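Oxalate biosynthetic component 1 (Burkholderia thailandensis, PDB 5IKY) probably makes oxalate in a quorum sensing-dependent pathway, as a bifunctional enzyme that joins serine hydrolase activity in an alpha/beta-hydrolase domain to a lyase activity. Local coordinates at residues I980-D991 / Q1042-L1053. Numbering follows the deposited sequence.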
ATOM      1  N   ILE A 980     -24.306  -6.448  -0.333  1.00 74.58           N
ATOM      2  CA  ILE A 980     -25.647  -5.893  -0.438  1.00 73.57           C
ATOM      3  C   ILE A 980     -26.189  -6.157  -1.833  1.00 73.98           C
ATOM      4  O   ILE A 980     -25.732  -5.562  -2.811  1.00 71.43           O
ATOM      5  CB  ILE A 980     -25.671  -4.383  -0.156  1.00 77.66           C
ATOM      6  CG1 ILE A 980     -25.145  -4.093   1.251  1.00 74.93           C
ATOM      7  CG2 ILE A 980     -27.082  -3.838  -0.321  1.00 68.86           C
ATOM      8  CD1 ILE A 980     -25.117  -2.621   1.598  1.00 58.13           C
ATOM      9  N   HIS A 981     -27.151  -7.067  -1.926  1.00 73.81           N
ATOM     10  CA  HIS A 981     -27.750  -7.403  -3.208  1.00 74.61           C
ATOM     11  C   HIS A 981     -28.613  -6.247  -3.689  1.00 82.90           C
ATOM     12  O   HIS A 981     -29.770  -6.107  -3.290  1.00 92.24           O
ATOM     13  CB  HIS A 981     -28.564  -8.687  -3.096  1.00 72.67           C
ATOM     14  CG  HIS A 981     -27.789  -9.843  -2.544  1.00 71.96           C
ATOM     15  ND1 HIS A 981     -27.198 -10.794  -3.347  1.00 72.66           N
ATOM     16  CD2 HIS A 981     -27.498 -10.192  -1.269  1.00 77.16           C
ATOM     17  CE1 HIS A 981     -26.580 -11.682  -2.589  1.00 77.35           C
ATOM     18  NE2 HIS A 981     -26.747 -11.340  -1.324  1.00 80.11           N
ATOM     19  N   LEU A 982     -28.029  -5.422  -4.549  1.00 80.07           N
ATOM     20  CA  LEU A 982     -28.644  -4.177  -4.988  1.00 78.08           C
ATOM     21  C   LEU A 982     -29.949  -4.389  -5.755  1.00 81.23           C
ATOM     22  O   LEU A 982     -30.856  -3.562  -5.683  1.00 88.18           O
ATOM     23  CB  LEU A 982     -27.651  -3.392  -5.849  1.00 70.21           C
ATOM     24  CG  LEU A 982     -28.091  -2.029  -6.382  1.00 81.92           C
ATOM     25  CD1 LEU A 982     -28.610  -1.154  -5.254  1.00 87.97           C
ATOM     26  CD2 LEU A 982     -26.935  -1.353  -7.096  1.00 75.89           C
ATOM     27  N   ASP A 983     -30.048  -5.504  -6.472  1.00 94.57           N
ATOM     28  CA  ASP A 983     -31.196  -5.750  -7.343  1.00101.37           C
ATOM     29  C   ASP A 983     -32.313  -6.552  -6.672  1.00105.76           C
ATOM     30  O   ASP A 983     -33.266  -6.963  -7.334  1.00111.49           O
ATOM     31  CB  ASP A 983     -30.745  -6.470  -8.615  1.00 91.01           C
ATOM     32  CG  ASP A 983     -29.893  -5.592  -9.509  1.00104.78           C
ATOM     33  OD1 ASP A 983     -30.053  -4.353  -9.452  1.00106.47           O
ATOM     34  OD2 ASP A 983     -29.065  -6.137 -10.269  1.00118.28           O
ATOM     35  N   TRP A 984     -32.201  -6.772  -5.367  1.00 91.75           N
ATOM     36  CA  TRP A 984     -33.236  -7.491  -4.631  1.00 91.07           C
ATOM     37  C   TRP A 984     -34.308  -6.549  -4.093  1.00 96.46           C
ATOM     38  O   TRP A 984     -34.093  -5.341  -3.989  1.00 91.09           O
ATOM     39  CB  TRP A 984     -32.632  -8.276  -3.465  1.00 89.71           C
ATOM     40  CG  TRP A 984     -31.893  -9.516  -3.853  1.00 84.49           C
ATOM     41  CD1 TRP A 984     -31.602  -9.942  -5.116  1.00 89.49           C
ATOM     42  CD2 TRP A 984     -31.353 -10.501  -2.963  1.00 91.75           C
ATOM     43  NE1 TRP A 984     -30.909 -11.128  -5.068  1.00 88.04           N
ATOM     44  CE2 TRP A 984     -30.741 -11.492  -3.757  1.00 90.03           C
ATOM     45  CE3 TRP A 984     -31.319 -10.636  -1.571  1.00 83.49           C
ATOM     46  CZ2 TRP A 984     -30.110 -12.605  -3.207  1.00 89.94           C
ATOM     47  CZ3 TRP A 984     -30.692 -11.742  -1.026  1.00 82.42           C
ATOM     48  CH2 TRP A 984     -30.095 -12.712  -1.842  1.00 83.98           C
ATOM     49  N   LEU A 985     -35.464  -7.113  -3.755  1.00 83.90           N
ATOM     50  CA  LEU A 985     -36.480  -6.387  -3.004  1.00 93.34           C
ATOM     51  C   LEU A 985     -36.055  -6.299  -1.545  1.00106.17           C
ATOM     52  O   LEU A 985     -35.843  -7.325  -0.897  1.00124.95           O
ATOM     53  CB  LEU A 985     -37.841  -7.076  -3.111  1.00105.54           C
ATOM     54  CG  LEU A 985     -38.783  -6.661  -4.241  1.00104.47           C
ATOM     55  CD1 LEU A 985     -40.001  -7.570  -4.268  1.00103.00           C
ATOM     56  CD2 LEU A 985     -39.202  -5.210  -4.074  1.00 95.76           C
ATOM     57  N   GLY A 986     -35.922  -5.084  -1.024  1.00 89.49           N
ATOM     58  CA  GLY A 986     -35.508  -4.930   0.356  1.00 95.48           C
ATOM     59  C   GLY A 986     -35.300  -3.514   0.855  1.00 95.20           C
ATOM     60  O   GLY A 986     -35.594  -2.536   0.169  1.00 90.76           O
ATOM     61  N   THR A 987     -34.776  -3.422   2.073  1.00 87.16           N
ATOM     62  CA  THR A 987     -34.589  -2.152   2.757  1.00 89.64           C
ATOM     63  C   THR A 987     -33.425  -1.361   2.172  1.00 85.30           C
ATOM     64  O   THR A 987     -32.370  -1.922   1.880  1.00 94.73           O
ATOM     65  CB  THR A 987     -34.339  -2.372   4.264  1.00 94.51           C
ATOM     66  OG1 THR A 987     -35.290  -3.315   4.777  1.00 91.98           O
ATOM     67  CG2 THR A 987     -34.455  -1.064   5.026  1.00 98.16           C
ATOM     68  N   SER A 988     -33.622  -0.057   1.999  1.00 91.00           N
ATOM     69  CA  SER A 988     -32.552   0.817   1.534  1.00 87.07           C
ATOM     70  C   SER A 988     -31.507   1.000   2.628  1.00 90.76           C
ATOM     71  O   SER A 988     -31.843   1.101   3.808  1.00 98.18           O
ATOM     72  CB  SER A 988     -33.109   2.171   1.093  1.00 81.10           C
ATOM     73  OG  SER A 988     -33.919   2.031  -0.060  1.00 90.53           O
ATOM     74  N   VAL A 989     -30.239   1.041   2.231  1.00 81.50           N
ATOM     75  CA  VAL A 989     -29.141   1.023   3.191  1.00 89.63           C
ATOM     76  C   VAL A 989     -28.175   2.192   3.024  1.00 85.19           C
ATOM     77  O   VAL A 989     -27.846   2.585   1.907  1.00 95.04           O
ATOM     78  CB  VAL A 989     -28.325  -0.289   3.081  1.00 89.83           C
ATOM     79  CG1 VAL A 989     -27.401  -0.449   4.282  1.00 90.38           C
ATOM     80  CG2 VAL A 989     -29.250  -1.495   2.959  1.00 83.60           C
ATOM     81  N   VAL A 990     -27.732   2.748   4.147  1.00 85.34           N
ATOM     82  CA  VAL A 990     -26.566   3.622   4.159  1.00 80.06           C
ATOM     83  C   VAL A 990     -25.382   2.791   4.637  1.00 85.17           C
ATOM     84  O   VAL A 990     -25.357   2.333   5.779  1.00 88.17           O
ATOM     85  CB  VAL A 990     -26.758   4.849   5.066  1.00 75.67           C
ATOM     86  CG1 VAL A 990     -25.440   5.592   5.237  1.00 71.57           C
ATOM     87  CG2 VAL A 990     -27.828   5.769   4.498  1.00 72.10           C
ATOM     88  N   ASP A 991     -24.408   2.587   3.758  1.00 76.17           N
ATOM     89  CA  ASP A 991     -23.327   1.647   4.029  1.00 67.14           C
ATOM     90  C   ASP A 991     -21.998   2.342   4.318  1.00 70.11           C
ATOM     91  O   ASP A 991     -21.451   3.044   3.467  1.00 74.28           O
ATOM     92  CB  ASP A 991     -23.175   0.680   2.849  1.00 68.05           C
ATOM     93  CG  ASP A 991     -22.068  -0.336   3.060  1.00 71.15           C
ATOM     94  OD1 ASP A 991     -21.735  -0.642   4.225  1.00 78.20           O
ATOM     95  OD2 ASP A 991     -21.534  -0.838   2.052  1.00 76.97           O
ATOM     96  N   GLN A1042     -26.485   4.370  -5.458  1.00 86.85           N
ATOM     97  CA  GLN A1042     -26.899   3.317  -6.379  1.00 88.96           C
ATOM     98  C   GLN A1042     -28.388   3.003  -6.262  1.00 90.56           C
ATOM     99  O   GLN A1042     -28.941   2.969  -5.162  1.00 87.14           O
ATOM    100  CB  GLN A1042     -26.080   2.048  -6.129  1.00 95.73           C
ATOM    101  CG  GLN A1042     -24.628   2.309  -5.755  1.00 99.25           C
ATOM    102  CD  GLN A1042     -23.782   1.052  -5.767  1.00106.46           C
ATOM    103  OE1 GLN A1042     -22.996   0.811  -4.850  1.00111.14           O
ATOM    104  NE2 GLN A1042     -23.935   0.246  -6.810  1.00108.92           N
ATOM    105  N   ASP A1043     -29.029   2.771  -7.405  1.00 95.60           N
ATOM    106  CA  ASP A1043     -30.441   2.402  -7.443  1.00 96.19           C
ATOM    107  C   ASP A1043     -30.619   1.011  -8.039  1.00104.18           C
ATOM    108  O   ASP A1043     -30.147   0.734  -9.141  1.00107.68           O
ATOM    109  CB  ASP A1043     -31.247   3.425  -8.246  1.00 96.00           C
ATOM    110  CG  ASP A1043     -31.185   4.815  -7.648  1.00111.88           C
ATOM    111  OD1 ASP A1043     -30.234   5.560  -7.969  1.00121.90           O
ATOM    112  OD2 ASP A1043     -32.088   5.167  -6.858  1.00114.53           O
ATOM    113  N   GLY A1044     -31.301   0.138  -7.306  1.00105.74           N
ATOM    114  CA  GLY A1044     -31.500  -1.229  -7.746  1.00101.09           C
ATOM    115  C   GLY A1044     -32.663  -1.383  -8.707  1.00 99.36           C
ATOM    116  O   GLY A1044     -33.432  -0.446  -8.922  1.00 92.41           O
ATOM    117  N   ARG A1045     -32.785  -2.574  -9.284  1.00102.57           N
ATOM    118  CA  ARG A1045     -33.862  -2.877 -10.219  1.00 96.02           C
ATOM    119  C   ARG A1045     -35.221  -2.804  -9.534  1.00 94.87           C
ATOM    120  O   ARG A1045     -36.221  -2.441 -10.155  1.00116.96           O
ATOM    121  CB  ARG A1045     -33.661  -4.265 -10.838  1.00 92.96           C
ATOM    122  CG  ARG A1045     -32.466  -4.371 -11.775  1.00 96.22           C
ATOM    123  CD  ARG A1045     -32.886  -4.249 -13.234  1.00108.81           C
ATOM    124  NE  ARG A1045     -33.527  -5.466 -13.726  1.00104.98           N
ATOM    125  CZ  ARG A1045     -32.911  -6.395 -14.452  1.00101.90           C
ATOM    126  NH1 ARG A1045     -31.633  -6.249 -14.775  1.00 97.65           N
ATOM    127  NH2 ARG A1045     -33.574  -7.470 -14.855  1.00 98.58           N
ATOM    128  N   GLN A1046     -35.250  -3.146  -8.251  1.00 94.67           N
ATOM    129  CA  GLN A1046     -36.498  -3.170  -7.497  1.00 94.81           C
ATOM    130  C   GLN A1046     -36.609  -1.977  -6.552  1.00 98.55           C
ATOM    131  O   GLN A1046     -37.315  -2.034  -5.547  1.00 96.86           O
ATOM    132  CB  GLN A1046     -36.619  -4.478  -6.712  1.00 91.58           C
ATOM    133  CG  GLN A1046     -36.215  -5.713  -7.503  1.00 97.53           C
ATOM    134  CD  GLN A1046     -37.386  -6.622  -7.819  1.00114.48           C
ATOM    135  OE1 GLN A1046     -38.529  -6.327  -7.471  1.00124.42           O
ATOM    136  NE2 GLN A1046     -37.106  -7.740  -8.480  1.00119.00           N
ATOM    137  N   GLY A1047     -35.897  -0.902  -6.876  1.00 94.40           N
ATOM    138  CA  GLY A1047     -36.022   0.347  -6.144  1.00 99.67           C
ATOM    139  C   GLY A1047     -35.187   0.466  -4.882  1.00101.00           C
ATOM    140  O   GLY A1047     -35.298   1.457  -4.159  1.00 99.31           O
ATOM    141  N   LYS A1048     -34.355  -0.533  -4.610  1.00100.01           N
ATOM    142  CA  LYS A1048     -33.485  -0.483  -3.439  1.00 94.38           C
ATOM    143  C   LYS A1048     -32.426   0.601  -3.611  1.00 90.26           C
ATOM    144  O   LYS A1048     -31.821   0.727  -4.675  1.00 94.84           O
ATOM    145  CB  LYS A1048     -32.821  -1.841  -3.189  1.00100.22           C
ATOM    146  CG  LYS A1048     -31.851  -1.839  -2.013  1.00101.61           C
ATOM    147  CD  LYS A1048     -31.201  -3.198  -1.798  1.00 97.23           C
ATOM    148  CE  LYS A1048     -31.987  -4.043  -0.806  1.00 95.45           C
ATOM    149  NZ  LYS A1048     -31.267  -5.299  -0.453  1.00 81.44           N
ATOM    150  N   ILE A1049     -32.213   1.388  -2.562  1.00 94.34           N
ATOM    151  CA  ILE A1049     -31.233   2.467  -2.595  1.00 88.44           C
ATOM    152  C   ILE A1049     -30.074   2.179  -1.646  1.00 80.99           C
ATOM    153  O   ILE A1049     -30.284   1.820  -0.489  1.00 92.84           O
ATOM    154  CB  ILE A1049     -31.872   3.821  -2.220  1.00 91.57           C
ATOM    155  CG1 ILE A1049     -33.052   4.129  -3.144  1.00104.24           C
ATOM    156  CG2 ILE A1049     -30.842   4.937  -2.284  1.00 81.82           C
ATOM    157  CD1 ILE A1049     -33.750   5.432  -2.823  1.00118.34           C
ATOM    158  N   VAL A1050     -28.849   2.333  -2.139  1.00 78.76           N
ATOM    159  CA  VAL A1050     -27.669   2.087  -1.319  1.00 74.44           C
ATOM    160  C   VAL A1050     -26.699   3.266  -1.344  1.00 85.87           C
ATOM    161  O   VAL A1050     -26.212   3.662  -2.403  1.00 95.59           O
ATOM    162  CB  VAL A1050     -26.924   0.818  -1.772  1.00 79.98           C
ATOM    163  CG1 VAL A1050     -25.646   0.635  -0.964  1.00 70.29           C
ATOM    164  CG2 VAL A1050     -27.824  -0.403  -1.640  1.00 72.65           C
ATOM    165  N   ALA A1051     -26.428   3.821  -0.166  1.00 83.26           N
ATOM    166  CA  ALA A1051     -25.458   4.901  -0.023  1.00 70.51           C
ATOM    167  C   ALA A1051     -24.102   4.342   0.381  1.00 76.65           C
ATOM    168  O   ALA A1051     -23.850   4.098   1.561  1.00 99.63           O
ATOM    169  CB  ALA A1051     -25.938   5.913   0.999  1.00 79.85           C
ATOM    170  N   ARG A1052     -23.230   4.147  -0.600  1.00 79.82           N
ATOM    171  CA  ARG A1052     -21.920   3.554  -0.354  1.00 86.25           C
ATOM    172  C   ARG A1052     -20.858   4.620  -0.098  1.00 88.86           C
ATOM    173  O   ARG A1052     -20.544   5.415  -0.984  1.00108.07           O
ATOM    174  CB  ARG A1052     -21.506   2.681  -1.541  1.00 97.10           C
ATOM    175  CG  ARG A1052     -20.376   1.710  -1.245  1.00100.76           C
ATOM    176  CD  ARG A1052     -20.913   0.323  -0.938  1.00 98.02           C
ATOM    177  NE  ARG A1052     -21.672  -0.224  -2.059  1.00 94.15           N
ATOM    178  CZ  ARG A1052     -22.212  -1.439  -2.077  1.00 91.89           C
ATOM    179  NH1 ARG A1052     -22.078  -2.243  -1.031  1.00 72.16           N
ATOM    180  NH2 ARG A1052     -22.885  -1.852  -3.142  1.00 98.90           N
ATOM    181  N   LEU A1053     -20.305   4.636   1.111  1.00 76.76           N
ATOM    182  CA  LEU A1053     -19.211   5.550   1.427  1.00 74.07           C
ATOM    183  C   LEU A1053     -17.879   4.958   0.980  1.00 80.42           C
ATOM    184  O   LEU A1053     -17.576   3.797   1.268  1.00 77.38           O
ATOM    185  CB  LEU A1053     -19.162   5.862   2.927  1.00 68.71           C
ATOM    186  CG  LEU A1053     -20.371   6.497   3.617  1.00 70.94           C
ATOM    187  CD1 LEU A1053     -19.916   7.267   4.849  1.00 80.85           C
ATOM    188  CD2 LEU A1053     -21.156   7.399   2.678  1.00 75.03           C
TER
HETATM  189  O   HOH W   1     -22.615  -5.112  -2.154  1.00 69.18           O
HETATM  190  O   HOH W   2     -19.050   1.810   2.658  1.00 75.20           O
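The backbone oxygen of D991 is held by two donors: L1053 N at 3.1 Å and a water that also donates to L1053 O and so bridges the two neighbouring strands. Behind it the parallel ladder continues through D991 N to A1051 O (2.7 Å), A1051 N to V989 O and V989 N to I1049 O. One step before V989, S988 OG, held beside its own backbone N (chi1 -67°), accepts a hydrogen bond from I1049 N at 3.1 Å.

I980 and L982 cover the sheet face that carries V1050. I980 CG2 and L982 CD1 both pack on V1050 CG2, each at 3.8 Å, and the other methyl of L982 reaches Q1042. V1050 CG1 sits under the centre of the R1052 guanidinium, whose NE and NH2 grip Q1042 OE1 side-on, while NH1 donates to Y1009 OH and to a water that also accepts from I980 N. K1048 reaches into the curve of 981-987, its CE 3.4 Å from T987 O; the bend at chi3 (-92°) then carries NZ to H981 O in a weak 3.3 Å bond. Farther out, R1045 N of the 1044-1047 type I turn binds D983 OD1 on the anti side, tilted 31° out of the carboxylate plane.

In the alpha/beta-hydrolase sheet this is the parallel pairing of strands 988-992 and 1049-1054, beside the outermost hairpin strand 1038-1043. S976 and T993 bind OD1 of D991, whereas its salt bridge to R1052 is weak and less surely placed. Backbone bonds thus join the parallel strands, while R1052 ties the two hairpin strands through Q1042 and reaches the loop at I980 through water.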